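Local coordinates for protein BpsB (PgaB), Poly-beta-1,6-N-acetyl-D-glucosamine N-deacetylase (Bordetella bronchiseptica RB50, PDB 5BU6) that removes acetyl groups from the N-acetylglucosamine units of poly-beta-1,6-N-acetyl-D-glucosamine as a family 4 carbohydrate esterase, an activity required for biofilm formation, at residues 150-155 and 215-220; 79-84 and 103-108; 156-161 and 197-202. The protein carries 5 engineered substitutions. All coordinates share one frame; numbering follows the deposited sequence.

How the interactions relate
One nickel ion is shared by all three contacts, each of which contributes one protein ligand to it: H154 in interaction 1, D84 in interaction 2 and H159 in interaction 3. Interactions 1 and 2 are buried and share the main parallel sheet, where strands 104-108 and 149-153 are neighbours; H154 N probably bonds to V108 O between them. Interaction 2 is regular strand pairing, whereas interaction 1 adds a salt bridge, a bridging water and a histidine bond to one short bridge. Interaction 3 lies farther out and is partly buried, with a helix carboxylate receiving loop amides; D199 also packs on S155 of interaction 1.

Interaction 1 (150-155 and 215-220); sequences ELASHS and IRSIVW. With NI (nickel (II) ion), chain C; EDO (1,2-ethanediol), chain J.
The second shell of the nickel site is seen where metal ligand H154, just after strand 149-153, meets V219 of strand 217-219. H154 carries CG anti to its backbone N (chi1 -153°), which brings the ring edge to V219: ND1 donates to V219 O at 2.7 Å, with the oxygen in the imidazole plane although the donor stands above the carbonyl plane. NE2, on the far side of the ring, binds nickel at 2.2 Å. The backbones join in a single bridge, S153 N to S217 O (3.1 Å) and V219 N to S153 O (2.8 Å), and the strand axes lie at 64°. I215 CD1 presses closely on S153 CB, at 3.5 Å. At the other end R216 grips E150 side-on: NE reaches OE2 at 3.0 Å and NH1 reaches OE1 at 3.2 Å, both on syn lone pairs, with the two flat groups nearly coplanar. NH1 also bonds to Q61. A water accepts from R216 N and S217 OG and donates to E150 OE2 and L151 O, linking both chains with four bonds. Together the ND1 and NE2-nickel bonds fix the rotation of the H154 ring; ND1 commits its hydrogen to V219 O, leaving the NE2 lone pair for the metal.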
ATOM      1  N   GLU A 150       0.484   9.704   6.241  1.00 33.40           N
ATOM      2  CA  GLU A 150       1.795   9.430   5.636  1.00 33.89           C
ATOM      3  C   GLU A 150       1.545   8.906   4.232  1.00 36.59           C
ATOM      4  O   GLU A 150       0.782   7.957   4.047  1.00 35.45           O
ATOM      5  CB  GLU A 150       2.561   8.389   6.449  1.00 35.35           C
ATOM      6  CG  GLU A 150       3.785   7.796   5.760  1.00 60.53           C
ATOM      7  CD  GLU A 150       5.098   8.370   6.284  1.00 86.58           C
ATOM      8  OE1 GLU A 150       5.064   9.200   7.218  1.00 95.61           O
ATOM      9  OE2 GLU A 150       6.168   7.986   5.763  1.00 90.87           O
ATOM     10  N   LEU A 151       2.171   9.521   3.241  1.00 32.95           N
ATOM     11  CA  LEU A 151       2.035   9.038   1.870  1.00 29.56           C
ATOM     12  C   LEU A 151       3.107   7.992   1.604  1.00 27.46           C
ATOM     13  O   LEU A 151       4.267   8.125   2.033  1.00 31.04           O
ATOM     14  CB  LEU A 151       2.148  10.190   0.871  1.00 33.90           C
ATOM     15  CG  LEU A 151       1.058  11.262   0.883  1.00 38.25           C
ATOM     16  CD1 LEU A 151       1.247  12.226  -0.299  1.00 34.79           C
ATOM     17  CD2 LEU A 151      -0.327  10.648   0.867  1.00 38.80           C
ATOM     18  N   ALA A 152       2.711   6.946   0.900  1.00 27.95           N
ATOM     19  CA  ALA A 152       3.607   5.867   0.544  1.00 28.94           C
ATOM     20  C   ALA A 152       3.443   5.552  -0.933  1.00 29.05           C
ATOM     21  O   ALA A 152       2.442   5.918  -1.534  1.00 32.04           O
ATOM     22  CB  ALA A 152       3.301   4.619   1.389  1.00 28.86           C
ATOM     23  N   SER A 153       4.422   4.871  -1.508  1.00 31.62           N
ATOM     24  CA  SER A 153       4.283   4.340  -2.857  1.00 30.60           C
ATOM     25  C   SER A 153       3.494   3.037  -2.835  1.00 32.66           C
ATOM     26  O   SER A 153       3.755   2.165  -2.003  1.00 26.77           O
ATOM     27  CB  SER A 153       5.655   4.111  -3.488  1.00 31.42           C
ATOM     28  OG  SER A 153       5.570   3.511  -4.764  1.00 30.91           O
ATOM     29  N   HIS A 154       2.541   2.916  -3.759  1.00 28.92           N
ATOM     30  CA  HIS A 154       1.920   1.622  -4.080  1.00 32.12           C
ATOM     31  C   HIS A 154       2.412   1.175  -5.454  1.00 34.67           C
ATOM     32  O   HIS A 154       1.699   0.482  -6.173  1.00 35.80           O
ATOM     33  CB  HIS A 154       0.384   1.733  -4.049  1.00 30.81           C
ATOM     34  CG  HIS A 154      -0.311   0.450  -3.736  1.00 26.99           C
ATOM     35  ND1 HIS A 154       0.340  -0.639  -3.190  1.00 28.34           N
ATOM     36  CD2 HIS A 154      -1.602   0.073  -3.900  1.00 28.89           C
ATOM     37  CE1 HIS A 154      -0.519  -1.634  -3.039  1.00 31.43           C
ATOM     38  NE2 HIS A 154      -1.708  -1.220  -3.443  1.00 24.78           N
ATOM     39  N   SER A 155       3.645   1.582  -5.771  1.00 33.82           N
ATOM     40  CA  SER A 155       4.344   1.428  -7.068  1.00 33.47           C
ATOM     41  C   SER A 155       3.867   2.491  -8.066  1.00 34.41           C
ATOM     42  O   SER A 155       2.910   3.203  -7.810  1.00 34.05           O
ATOM     43  CB  SER A 155       4.185   0.027  -7.682  1.00 29.64           C
ATOM     44  OG  SER A 155       2.954  -0.102  -8.389  1.00 31.82           O
ATOM     45  N   ILE A 215       8.805  10.288   0.184  1.00 33.55           N
ATOM     46  CA  ILE A 215       8.280   9.058   0.761  1.00 31.44           C
ATOM     47  C   ILE A 215       9.446   8.197   1.236  1.00 33.09           C
ATOM     48  O   ILE A 215      10.589   8.401   0.820  1.00 36.00           O
ATOM     49  CB  ILE A 215       7.444   8.248  -0.208  1.00 34.50           C
ATOM     50  CG1 ILE A 215       8.285   7.807  -1.409  1.00 40.16           C
ATOM     51  CG2 ILE A 215       6.239   9.035  -0.648  1.00 32.16           C
ATOM     52  CD1 ILE A 215       7.618   6.693  -2.197  1.00 31.61           C
ATOM     53  N   ARG A 216       9.145   7.233   2.099  1.00 32.62           N
ATOM     54  CA  ARG A 216      10.182   6.361   2.615  1.00 43.33           C
ATOM     55  C   ARG A 216       9.691   4.931   2.720  1.00 36.92           C
ATOM     56  O   ARG A 216      10.375   4.083   3.274  1.00 35.93           O
ATOM     57  CB  ARG A 216      10.662   6.855   3.979  1.00 45.27           C
ATOM     58  CG  ARG A 216       9.539   7.237   4.899  1.00 47.87           C
ATOM     59  CD  ARG A 216      10.035   7.944   6.148  1.00 57.06           C
ATOM     60  NE  ARG A 216       8.909   8.545   6.852  1.00 59.79           N
ATOM     61  CZ  ARG A 216       9.006   9.248   7.973  1.00 63.32           C
ATOM     62  NH1 ARG A 216       7.915   9.749   8.529  1.00 61.72           N
ATOM     63  NH2 ARG A 216      10.189   9.446   8.539  1.00 60.94           N
ATOM     64  N   SER A 217       8.510   4.661   2.167  1.00 30.13           N
ATOM     65  CA  SER A 217       7.931   3.338   2.290  1.00 34.17           C
ATOM     66  C   SER A 217       7.244   2.889   0.998  1.00 31.83           C
ATOM     67  O   SER A 217       6.777   3.729   0.214  1.00 26.79           O
ATOM     68  CB  SER A 217       6.934   3.321   3.456  1.00 39.29           C
ATOM     69  OG  SER A 217       5.990   4.366   3.308  1.00 44.33           O
ATOM     70  N   ILE A 218       7.212   1.573   0.783  1.00 30.98           N
ATOM     71  CA  ILE A 218       6.509   0.956  -0.348  1.00 30.64           C
ATOM     72  C   ILE A 218       5.542  -0.082   0.167  1.00 34.88           C
ATOM     73  O   ILE A 218       5.898  -0.932   1.009  1.00 37.89           O
ATOM     74  CB  ILE A 218       7.493   0.293  -1.351  1.00 32.56           C
ATOM     75  CG1 ILE A 218       6.747  -0.597  -2.342  1.00 34.66           C
ATOM     76  CG2 ILE A 218       8.520  -0.565  -0.635  1.00 37.82           C
ATOM     77  CD1 ILE A 218       6.030   0.167  -3.401  1.00 33.80           C
ATOM     78  N   VAL A 219       4.301   0.003  -0.291  1.00 30.54           N
ATOM     79  CA  VAL A 219       3.316  -1.036  -0.031  1.00 27.92           C
ATOM     80  C   VAL A 219       3.231  -1.867  -1.290  1.00 30.69           C
ATOM     81  O   VAL A 219       2.747  -1.381  -2.304  1.00 28.02           O
ATOM     82  CB  VAL A 219       1.910  -0.476   0.291  1.00 31.24           C
ATOM     83  CG1 VAL A 219       0.911  -1.654   0.551  1.00 32.84           C
ATOM     84  CG2 VAL A 219       1.963   0.460   1.503  1.00 34.54           C
ATOM     85  N   TRP A 220       3.714  -3.100  -1.235  1.00 29.11           N
ATOM     86  CA  TRP A 220       3.813  -3.928  -2.422  1.00 27.73           C
ATOM     87  C   TRP A 220       2.419  -4.364  -2.886  1.00 26.30           C
ATOM     88  O   TRP A 220       1.702  -4.984  -2.128  1.00 31.36           O
ATOM     89  CB  TRP A 220       4.687  -5.156  -2.118  1.00 33.58           C
ATOM     90  CG  TRP A 220       6.152  -4.804  -1.810  1.00 31.31           C
ATOM     91  CD1 TRP A 220       6.785  -4.853  -0.580  1.00 34.90           C
ATOM     92  CD2 TRP A 220       7.140  -4.390  -2.752  1.00 33.94           C
ATOM     93  NE1 TRP A 220       8.106  -4.474  -0.713  1.00 34.83           N
ATOM     94  CE2 TRP A 220       8.351  -4.182  -2.035  1.00 30.90           C
ATOM     95  CE3 TRP A 220       7.124  -4.156  -4.142  1.00 35.86           C
ATOM     96  CZ2 TRP A 220       9.525  -3.768  -2.660  1.00 29.39           C
ATOM     97  CZ3 TRP A 220       8.299  -3.740  -4.760  1.00 34.19           C
ATOM     98  CH2 TRP A 220       9.480  -3.540  -4.016  1.00 35.56           C
TER
HETATM   99 NI    NI C 401      -3.640  -2.118  -3.984  1.00 34.40          NI
HETATM  100  C1  EDO J 408       2.480  11.073   9.393  1.00 49.41           C
HETATM  101  O1  EDO J 408       1.326  10.441   9.958  1.00 44.47           O
HETATM  102  C2  EDO J 408       3.731  10.634  10.158  1.00 50.51           C
HETATM  103  O2  EDO J 408       4.120   9.290   9.822  1.00 38.68           O
HETATM  104  O   HOH W   1       6.495   6.990   3.177  1.00 36.48           O
HETATM  105  O   HOH W   2      -4.364  -1.931  -1.994  1.00 43.40           O
HETATM  106  O   HOH W   3      -5.589  -3.021  -4.278  1.00 33.61           O

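Interaction 2 (79-84 and 103-108); sequences LLTFDD and PAVVAV. With NI (nickel (II) ion), chain C.
With chi1 at -177°, L79 carries its CG to the side opposite the backbone N, and CD1 then lies 3.8 Å from V105 CG2. T81 CG2 comes to 3.8 Å from V105 CB, the two side chains running side by side and pointing the same way. F82, its CG beside the backbone N (chi1 -61°), turns a ring edge to A104, where CE1 meets CB at 3.9 Å. Behind these pairs run two parallel strands inclined at 22°, bonded alternately: V105 N to L80 O, F82 N to V105 O at 2.8 Å, A107 N to F82 O at 3.2 Å, and D84 N to A107 O at 2.9 Å. They are the strands of a beta-alpha-beta unit, 77-83 and 104-108, connected by helix 88-100. F82 and V106 share the sheet face on which that helix packs, F82 touching V93 and V106 touching T89, whereas T81, V105, D83 and A107 share the other. At the C-terminal end, where strand 77-83 gives way to a loop, the TFDD sequence belongs to the TFDDG motif characteristic of family 4 esterases. D84 points away from strand 104-108 and binds nickel through OD1 at 2.1 Å, while its OD2 accepts from a nickel-bound water at 2.5 Å. D83 is less well ordered; as modelled, D83 OD2 takes a hydrogen bond from the other nickel-bound water, and D83 CB rests against the methyl of A107.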
ATOM      1  N   LEU A  79      -1.296   0.279  13.069  1.00 27.27           N
ATOM      2  CA  LEU A  79      -1.090   1.142  11.916  1.00 29.97           C
ATOM      3  C   LEU A  79      -2.233   0.889  10.923  1.00 32.67           C
ATOM      4  O   LEU A  79      -2.454  -0.254  10.510  1.00 33.30           O
ATOM      5  CB  LEU A  79       0.257   0.862  11.250  1.00 33.52           C
ATOM      6  CG  LEU A  79       0.649   1.746  10.055  1.00 32.81           C
ATOM      7  CD1 LEU A  79       0.899   3.163  10.549  1.00 35.48           C
ATOM      8  CD2 LEU A  79       1.898   1.184   9.393  1.00 31.29           C
ATOM      9  N   LEU A  80      -2.956   1.943  10.562  1.00 28.21           N
ATOM     10  CA  LEU A  80      -4.041   1.825   9.580  1.00 26.05           C
ATOM     11  C   LEU A  80      -3.512   2.254   8.220  1.00 28.28           C
ATOM     12  O   LEU A  80      -2.839   3.302   8.115  1.00 29.74           O
ATOM     13  CB  LEU A  80      -5.228   2.719   9.979  1.00 29.94           C
ATOM     14  CG  LEU A  80      -5.796   2.600  11.384  1.00 35.53           C
ATOM     15  CD1 LEU A  80      -6.899   3.656  11.578  1.00 35.39           C
ATOM     16  CD2 LEU A  80      -6.331   1.184  11.625  1.00 32.89           C
ATOM     17  N   THR A  81      -3.784   1.456   7.184  1.00 29.36           N
ATOM     18  CA  THR A  81      -3.329   1.792   5.849  1.00 25.69           C
ATOM     19  C   THR A  81      -4.490   1.678   4.847  1.00 31.15           C
ATOM     20  O   THR A  81      -5.364   0.813   4.994  1.00 34.14           O
ATOM     21  CB  THR A  81      -2.153   0.894   5.396  1.00 33.64           C
ATOM     22  OG1 THR A  81      -2.623  -0.428   5.119  1.00 39.07           O
ATOM     23  CG2 THR A  81      -1.065   0.830   6.493  1.00 35.13           C
ATOM     24  N   PHE A  82      -4.496   2.600   3.892  1.00 28.26           N
ATOM     25  CA  PHE A  82      -5.516   2.713   2.848  1.00 40.28           C
ATOM     26  C   PHE A  82      -4.815   2.850   1.489  1.00 41.19           C
ATOM     27  O   PHE A  82      -4.258   3.904   1.192  1.00 45.62           O
ATOM     28  CB  PHE A  82      -6.420   3.924   3.106  1.00 31.77           C
ATOM     29  CG  PHE A  82      -7.156   3.856   4.409  1.00 35.14           C
ATOM     30  CD1 PHE A  82      -6.564   4.323   5.582  1.00 34.84           C
ATOM     31  CD2 PHE A  82      -8.428   3.305   4.470  1.00 32.66           C
ATOM     32  CE1 PHE A  82      -7.230   4.245   6.796  1.00 36.79           C
ATOM     33  CE2 PHE A  82      -9.112   3.221   5.678  1.00 36.21           C
ATOM     34  CZ  PHE A  82      -8.506   3.696   6.852  1.00 35.51           C
ATOM     35  N   ASP A  83      -4.812   1.799   0.674  1.00 33.24           N
ATOM     36  CA  ASP A  83      -4.071   1.867  -0.594  1.00 40.25           C
ATOM     37  C   ASP A  83      -4.994   2.057  -1.801  1.00 42.14           C
ATOM     38  O   ASP A  83      -6.196   1.855  -1.694  1.00 43.36           O
ATOM     39  CB  ASP A  83      -3.215   0.614  -0.808  1.00 62.09           C
ATOM     40  CG  ASP A  83      -3.014  -0.199   0.463  1.00 84.98           C
ATOM     41  OD1 ASP A  83      -2.548   0.368   1.476  1.00 86.02           O
ATOM     42  OD2 ASP A  83      -3.312  -1.416   0.437  1.00 92.77           O
ATOM     43  N   ASP A  84      -4.389   2.474  -2.918  1.00 33.10           N
ATOM     44  CA  ASP A  84      -4.951   2.493  -4.282  1.00 38.14           C
ATOM     45  C   ASP A  84      -5.395   3.896  -4.670  1.00 34.61           C
ATOM     46  O   ASP A  84      -5.513   4.199  -5.852  1.00 37.87           O
ATOM     47  CB  ASP A  84      -6.111   1.519  -4.480  1.00 33.18           C
ATOM     48  CG  ASP A  84      -5.670   0.068  -4.538  1.00 38.93           C
ATOM     49  OD1 ASP A  84      -4.492  -0.224  -4.270  1.00 33.92           O
ATOM     50  OD2 ASP A  84      -6.522  -0.801  -4.842  1.00 44.86           O
ATOM     51  N   PRO A 103      -4.015   8.660  12.912  1.00 32.44           N
ATOM     52  CA  PRO A 103      -3.158   8.712  11.722  1.00 32.16           C
ATOM     53  C   PRO A 103      -3.399   7.529  10.785  1.00 33.59           C
ATOM     54  O   PRO A 103      -3.978   6.527  11.193  1.00 28.19           O
ATOM     55  CB  PRO A 103      -1.733   8.659  12.297  1.00 32.86           C
ATOM     56  CG  PRO A 103      -1.886   7.996  13.625  1.00 36.23           C
ATOM     57  CD  PRO A 103      -3.251   8.361  14.144  1.00 32.80           C
ATOM     58  N   ALA A 104      -2.912   7.639   9.554  1.00 32.61           N
ATOM     59  CA  ALA A 104      -2.980   6.547   8.595  1.00 34.15           C
ATOM     60  C   ALA A 104      -1.874   6.666   7.548  1.00 34.66           C
ATOM     61  O   ALA A 104      -1.253   7.713   7.414  1.00 34.46           O
ATOM     62  CB  ALA A 104      -4.337   6.529   7.923  1.00 30.50           C
ATOM     63  N   VAL A 105      -1.633   5.572   6.832  1.00 31.71           N
ATOM     64  CA  VAL A 105      -0.796   5.551   5.634  1.00 29.25           C
ATOM     65  C   VAL A 105      -1.723   5.493   4.415  1.00 27.64           C
ATOM     66  O   VAL A 105      -2.654   4.691   4.403  1.00 29.29           O
ATOM     67  CB  VAL A 105       0.132   4.323   5.613  1.00 32.34           C
ATOM     68  CG1 VAL A 105       1.018   4.324   4.356  1.00 33.10           C
ATOM     69  CG2 VAL A 105       0.953   4.291   6.873  1.00 37.26           C
ATOM     70  N   VAL A 106      -1.469   6.326   3.415  1.00 27.36           N
ATOM     71  CA  VAL A 106      -2.182   6.229   2.142  1.00 33.26           C
ATOM     72  C   VAL A 106      -1.153   5.896   1.059  1.00 33.26           C
ATOM     73  O   VAL A 106      -0.189   6.625   0.893  1.00 30.90           O
ATOM     74  CB  VAL A 106      -2.915   7.541   1.790  1.00 32.02           C
ATOM     75  CG1 VAL A 106      -3.519   7.460   0.374  1.00 37.97           C
ATOM     76  CG2 VAL A 106      -3.990   7.856   2.834  1.00 31.57           C
ATOM     77  N   ALA A 107      -1.339   4.790   0.353  1.00 31.57           N
ATOM     78  CA  ALA A 107      -0.353   4.338  -0.628  1.00 31.74           C
ATOM     79  C   ALA A 107      -0.924   4.569  -2.026  1.00 32.06           C
ATOM     80  O   ALA A 107      -2.045   4.123  -2.337  1.00 31.67           O
ATOM     81  CB  ALA A 107       0.005   2.869  -0.408  1.00 34.27           C
ATOM     82  N   VAL A 108      -0.154   5.287  -2.835  1.00 32.51           N
ATOM     83  CA  VAL A 108      -0.582   5.822  -4.124  1.00 32.29           C
ATOM     84  C   VAL A 108      -0.028   5.005  -5.285  1.00 30.75           C
ATOM     85  O   VAL A 108       1.164   4.784  -5.326  1.00 27.72           O
ATOM     86  CB  VAL A 108      -0.086   7.284  -4.258  1.00 39.96           C
ATOM     87  CG1 VAL A 108      -0.346   7.844  -5.634  1.00 35.01           C
ATOM     88  CG2 VAL A 108      -0.701   8.149  -3.155  1.00 50.70           C
TER
HETATM   89 NI    NI C 401      -3.640  -2.118  -3.984  1.00 34.40          NI
HETATM   90  O   HOH W   4      -2.734   4.276  12.191  1.00 31.89           O
HETATM   91  O   HOH W   2      -4.364  -1.931  -1.994  1.00 43.40           O
HETATM   92  O   HOH W   3      -5.589  -3.021  -4.278  1.00 33.61           O

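Interaction 3 (156-161 and 197-202); sequences HNLHRG and RQDLKT. With NI (nickel (II) ion), chain C.
The irregular loop 156-161 comes alongside segment 197-202 of helix 189-211 at one place, where the CA atoms of H156 and D199 are 5.3 Å apart. The loop follows strand 149-153 and continues the sequence HSHNLH, which begins at H154; H154 and H159 are the two nickel ligands in it, and the stretch is probably the counterpart of the second motif of family 4 deacetylases. The contact is made mainly by one carboxylate. D199 holds CG opposite its backbone N (chi1 -171°), which extends the acid from the helix toward two successive loop amides. H156 N donates to OD1 at 2.7 Å, meeting it from the syn side but 31° out of the carboxylate plane; N157 N donates to OD2 at 2.6 Å, on its syn lone pair. With a bond to each oxygen the carboxylate is held against rotation, and the two amides would probably stabilise its negative charge in this buried setting. L158 slides past D199 in the opposite direction, its CG 3.5 Å from D199 CG, so that leucine branches cover one side of the acid.

Three residues on, nearly one turn, T202 sets its methyl over the H156 ring. CG2 lies 3.7 Å from the ring centroid and only 4° off the normal, a CH-pi contact over the face. The ring is also tied by ND1 to T110 OG1, outside both segments. T202 OG1 is turned back to its own helix and donates to Q198 O, which T202 N reaches from the opposite face of the carbonyl. From L158 to R160 the loop makes an inverse gamma turn centred on H159, and R160 NE bonds back to N157 O at 3.0 Å. From that turn H159 NE2 reaches the nickel at 2.1 Å.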
ATOM      1  N   HIS A 156       4.573   2.611  -9.182  1.00 35.41           N
ATOM      2  CA  HIS A 156       4.113   3.438 -10.300  1.00 36.83           C
ATOM      3  C   HIS A 156       3.159   2.609 -11.149  1.00 33.52           C
ATOM      4  O   HIS A 156       1.993   2.917 -11.245  1.00 31.17           O
ATOM      5  CB  HIS A 156       5.289   3.950 -11.149  1.00 38.65           C
ATOM      6  CG  HIS A 156       4.879   4.826 -12.298  1.00 32.00           C
ATOM      7  ND1 HIS A 156       4.179   5.999 -12.127  1.00 29.87           N
ATOM      8  CD2 HIS A 156       5.067   4.691 -13.632  1.00 37.86           C
ATOM      9  CE1 HIS A 156       3.957   6.554 -13.305  1.00 31.13           C
ATOM     10  NE2 HIS A 156       4.480   5.776 -14.238  1.00 38.44           N
ATOM     11  N   ASN A 157       3.664   1.538 -11.734  1.00 32.31           N
ATOM     12  CA  ASN A 157       2.848   0.693 -12.595  1.00 37.91           C
ATOM     13  C   ASN A 157       3.083  -0.793 -12.327  1.00 35.24           C
ATOM     14  O   ASN A 157       3.232  -1.578 -13.240  1.00 41.45           O
ATOM     15  CB  ASN A 157       3.130   1.029 -14.060  1.00 38.92           C
ATOM     16  CG  ASN A 157       2.116   0.436 -15.010  1.00 42.54           C
ATOM     17  OD1 ASN A 157       0.980   0.120 -14.622  1.00 41.10           O
ATOM     18  ND2 ASN A 157       2.520   0.271 -16.262  1.00 44.63           N
ATOM     19  N   LEU A 158       3.143  -1.185 -11.060  1.00 33.26           N
ATOM     20  CA  LEU A 158       3.306  -2.609 -10.752  1.00 34.59           C
ATOM     21  C   LEU A 158       2.025  -3.200 -10.189  1.00 31.55           C
ATOM     22  O   LEU A 158       2.014  -4.348  -9.749  1.00 36.86           O
ATOM     23  CB  LEU A 158       4.443  -2.817  -9.759  1.00 38.55           C
ATOM     24  CG  LEU A 158       5.800  -2.331 -10.258  1.00 35.53           C
ATOM     25  CD1 LEU A 158       6.809  -2.533  -9.154  1.00 40.17           C
ATOM     26  CD2 LEU A 158       6.225  -3.060 -11.517  1.00 35.75           C
ATOM     27  N   HIS A 159       0.955  -2.413 -10.183  1.00 31.62           N
ATOM     28  CA  HIS A 159      -0.306  -2.870  -9.593  1.00 32.13           C
ATOM     29  C   HIS A 159      -1.147  -3.579 -10.659  1.00 40.89           C
ATOM     30  O   HIS A 159      -2.287  -3.197 -10.937  1.00 36.58           O
ATOM     31  CB  HIS A 159      -1.055  -1.680  -8.966  1.00 29.95           C
ATOM     32  CG  HIS A 159      -1.984  -2.068  -7.851  1.00 30.68           C
ATOM     33  ND1 HIS A 159      -2.980  -3.006  -8.003  1.00 34.47           N
ATOM     34  CD2 HIS A 159      -2.084  -1.624  -6.578  1.00 33.95           C
ATOM     35  CE1 HIS A 159      -3.641  -3.139  -6.869  1.00 38.65           C
ATOM     36  NE2 HIS A 159      -3.117  -2.313  -5.984  1.00 33.47           N
ATOM     37  N   ARG A 160      -0.567  -4.612 -11.268  1.00 34.26           N
ATOM     38  CA  ARG A 160      -1.227  -5.321 -12.350  1.00 36.53           C
ATOM     39  C   ARG A 160      -0.523  -6.633 -12.602  1.00 41.04           C
ATOM     40  O   ARG A 160       0.550  -6.889 -12.044  1.00 40.81           O
ATOM     41  CB  ARG A 160      -1.215  -4.482 -13.625  1.00 41.80           C
ATOM     42  CG  ARG A 160       0.203  -4.176 -14.056  1.00 46.08           C
ATOM     43  CD  ARG A 160       0.337  -3.285 -15.270  1.00 48.46           C
ATOM     44  NE  ARG A 160       1.755  -2.956 -15.415  1.00 61.87           N
ATOM     45  CZ  ARG A 160       2.608  -3.569 -16.233  1.00 65.36           C
ATOM     46  NH1 ARG A 160       3.880  -3.193 -16.252  1.00 68.62           N
ATOM     47  NH2 ARG A 160       2.199  -4.538 -17.046  1.00 56.24           N
ATOM     48  N   GLY A 161      -1.124  -7.450 -13.451  1.00 60.95           N
ATOM     49  CA  GLY A 161      -0.528  -8.710 -13.836  1.00 61.00           C
ATOM     50  C   GLY A 161       0.263  -8.556 -15.113  1.00 60.91           C
ATOM     51  O   GLY A 161      -0.068  -7.722 -15.953  1.00 61.64           O
ATOM     52  N   ARG A 197      13.295  -0.986 -10.396  1.00 37.65           N
ATOM     53  CA  ARG A 197      13.940   0.224  -9.868  1.00 37.09           C
ATOM     54  C   ARG A 197      13.369   1.521 -10.430  1.00 39.72           C
ATOM     55  O   ARG A 197      13.030   2.429  -9.680  1.00 37.05           O
ATOM     56  CB  ARG A 197      15.444   0.209 -10.135  1.00 40.36           C
ATOM     57  CG  ARG A 197      16.200   1.162  -9.221  1.00 44.92           C
ATOM     58  CD  ARG A 197      17.679   1.196  -9.561  1.00 48.85           C
ATOM     59  NE  ARG A 197      18.358  -0.061  -9.262  1.00 49.64           N
ATOM     60  CZ  ARG A 197      18.702  -0.965 -10.175  1.00 52.94           C
ATOM     61  NH1 ARG A 197      18.424  -0.757 -11.452  1.00 58.35           N
ATOM     62  NH2 ARG A 197      19.328  -2.080  -9.810  1.00 49.09           N
ATOM     63  N   GLN A 198      13.277   1.601 -11.754  1.00 36.89           N
ATOM     64  CA  GLN A 198      12.732   2.780 -12.412  1.00 43.90           C
ATOM     65  C   GLN A 198      11.300   3.039 -11.973  1.00 42.03           C
ATOM     66  O   GLN A 198      10.921   4.185 -11.750  1.00 41.36           O
ATOM     67  CB  GLN A 198      12.800   2.622 -13.934  1.00 50.53           C
ATOM     68  CG  GLN A 198      12.309   3.830 -14.717  1.00 60.93           C
ATOM     69  CD  GLN A 198      13.323   4.961 -14.771  1.00 77.47           C
ATOM     70  OE1 GLN A 198      13.568   5.645 -13.775  1.00 83.31           O
ATOM     71  NE2 GLN A 198      13.913   5.169 -15.944  1.00 84.96           N
ATOM     72  N   ASP A 199      10.516   1.973 -11.826  1.00 41.82           N
ATOM     73  CA  ASP A 199       9.151   2.103 -11.324  1.00 37.52           C
ATOM     74  C   ASP A 199       9.109   2.770  -9.950  1.00 40.91           C
ATOM     75  O   ASP A 199       8.386   3.738  -9.752  1.00 42.37           O
ATOM     76  CB  ASP A 199       8.475   0.738 -11.243  1.00 37.96           C
ATOM     77  CG  ASP A 199       6.997   0.847 -10.933  1.00 49.62           C
ATOM     78  OD1 ASP A 199       6.655   1.037  -9.742  1.00 45.75           O
ATOM     79  OD2 ASP A 199       6.181   0.750 -11.878  1.00 52.40           O
ATOM     80  N   LEU A 200       9.881   2.250  -8.996  1.00 33.82           N
ATOM     81  CA  LEU A 200       9.848   2.814  -7.651  1.00 30.24           C
ATOM     82  C   LEU A 200      10.361   4.253  -7.650  1.00 34.54           C
ATOM     83  O   LEU A 200       9.800   5.117  -6.967  1.00 38.36           O
ATOM     84  CB  LEU A 200      10.670   1.953  -6.679  1.00 33.51           C
ATOM     85  CG  LEU A 200      10.167   0.516  -6.531  1.00 41.32           C
ATOM     86  CD1 LEU A 200      10.977  -0.272  -5.510  1.00 38.81           C
ATOM     87  CD2 LEU A 200       8.697   0.515  -6.172  1.00 39.94           C
ATOM     88  N   LYS A 201      11.438   4.499  -8.396  1.00 35.21           N
ATOM     89  CA  LYS A 201      12.030   5.831  -8.479  1.00 33.51           C
ATOM     90  C   LYS A 201      11.017   6.832  -9.044  1.00 35.47           C
ATOM     91  O   LYS A 201      10.850   7.933  -8.523  1.00 32.23           O
ATOM     92  CB  LYS A 201      13.286   5.820  -9.359  1.00 40.99           C
ATOM     93  CG  LYS A 201      14.103   7.109  -9.298  1.00 49.62           C
ATOM     94  CD  LYS A 201      15.029   7.261 -10.508  1.00 68.47           C
ATOM     95  CE  LYS A 201      15.834   5.996 -10.797  1.00 81.86           C
ATOM     96  NZ  LYS A 201      16.956   5.767  -9.838  1.00 89.94           N
ATOM     97  N   THR A 202      10.346   6.441 -10.120  1.00 34.08           N
ATOM     98  CA  THR A 202       9.302   7.277 -10.695  1.00 33.82           C
ATOM     99  C   THR A 202       8.182   7.606  -9.697  1.00 31.40           C
ATOM    100  O   THR A 202       7.777   8.769  -9.590  1.00 33.23           O
ATOM    101  CB  THR A 202       8.709   6.617 -11.960  1.00 36.49           C
ATOM    102  OG1 THR A 202       9.755   6.424 -12.915  1.00 38.31           O
ATOM    103  CG2 THR A 202       7.629   7.497 -12.598  1.00 37.46           C
TER
HETATM  104 NI    NI C 401      -3.640  -2.118  -3.984  1.00 34.40          NI
HETATM  105  O   HOH W   2      -4.364  -1.931  -1.994  1.00 43.40           O
HETATM  106  O   HOH W   3      -5.589  -3.021  -4.278  1.00 33.61           O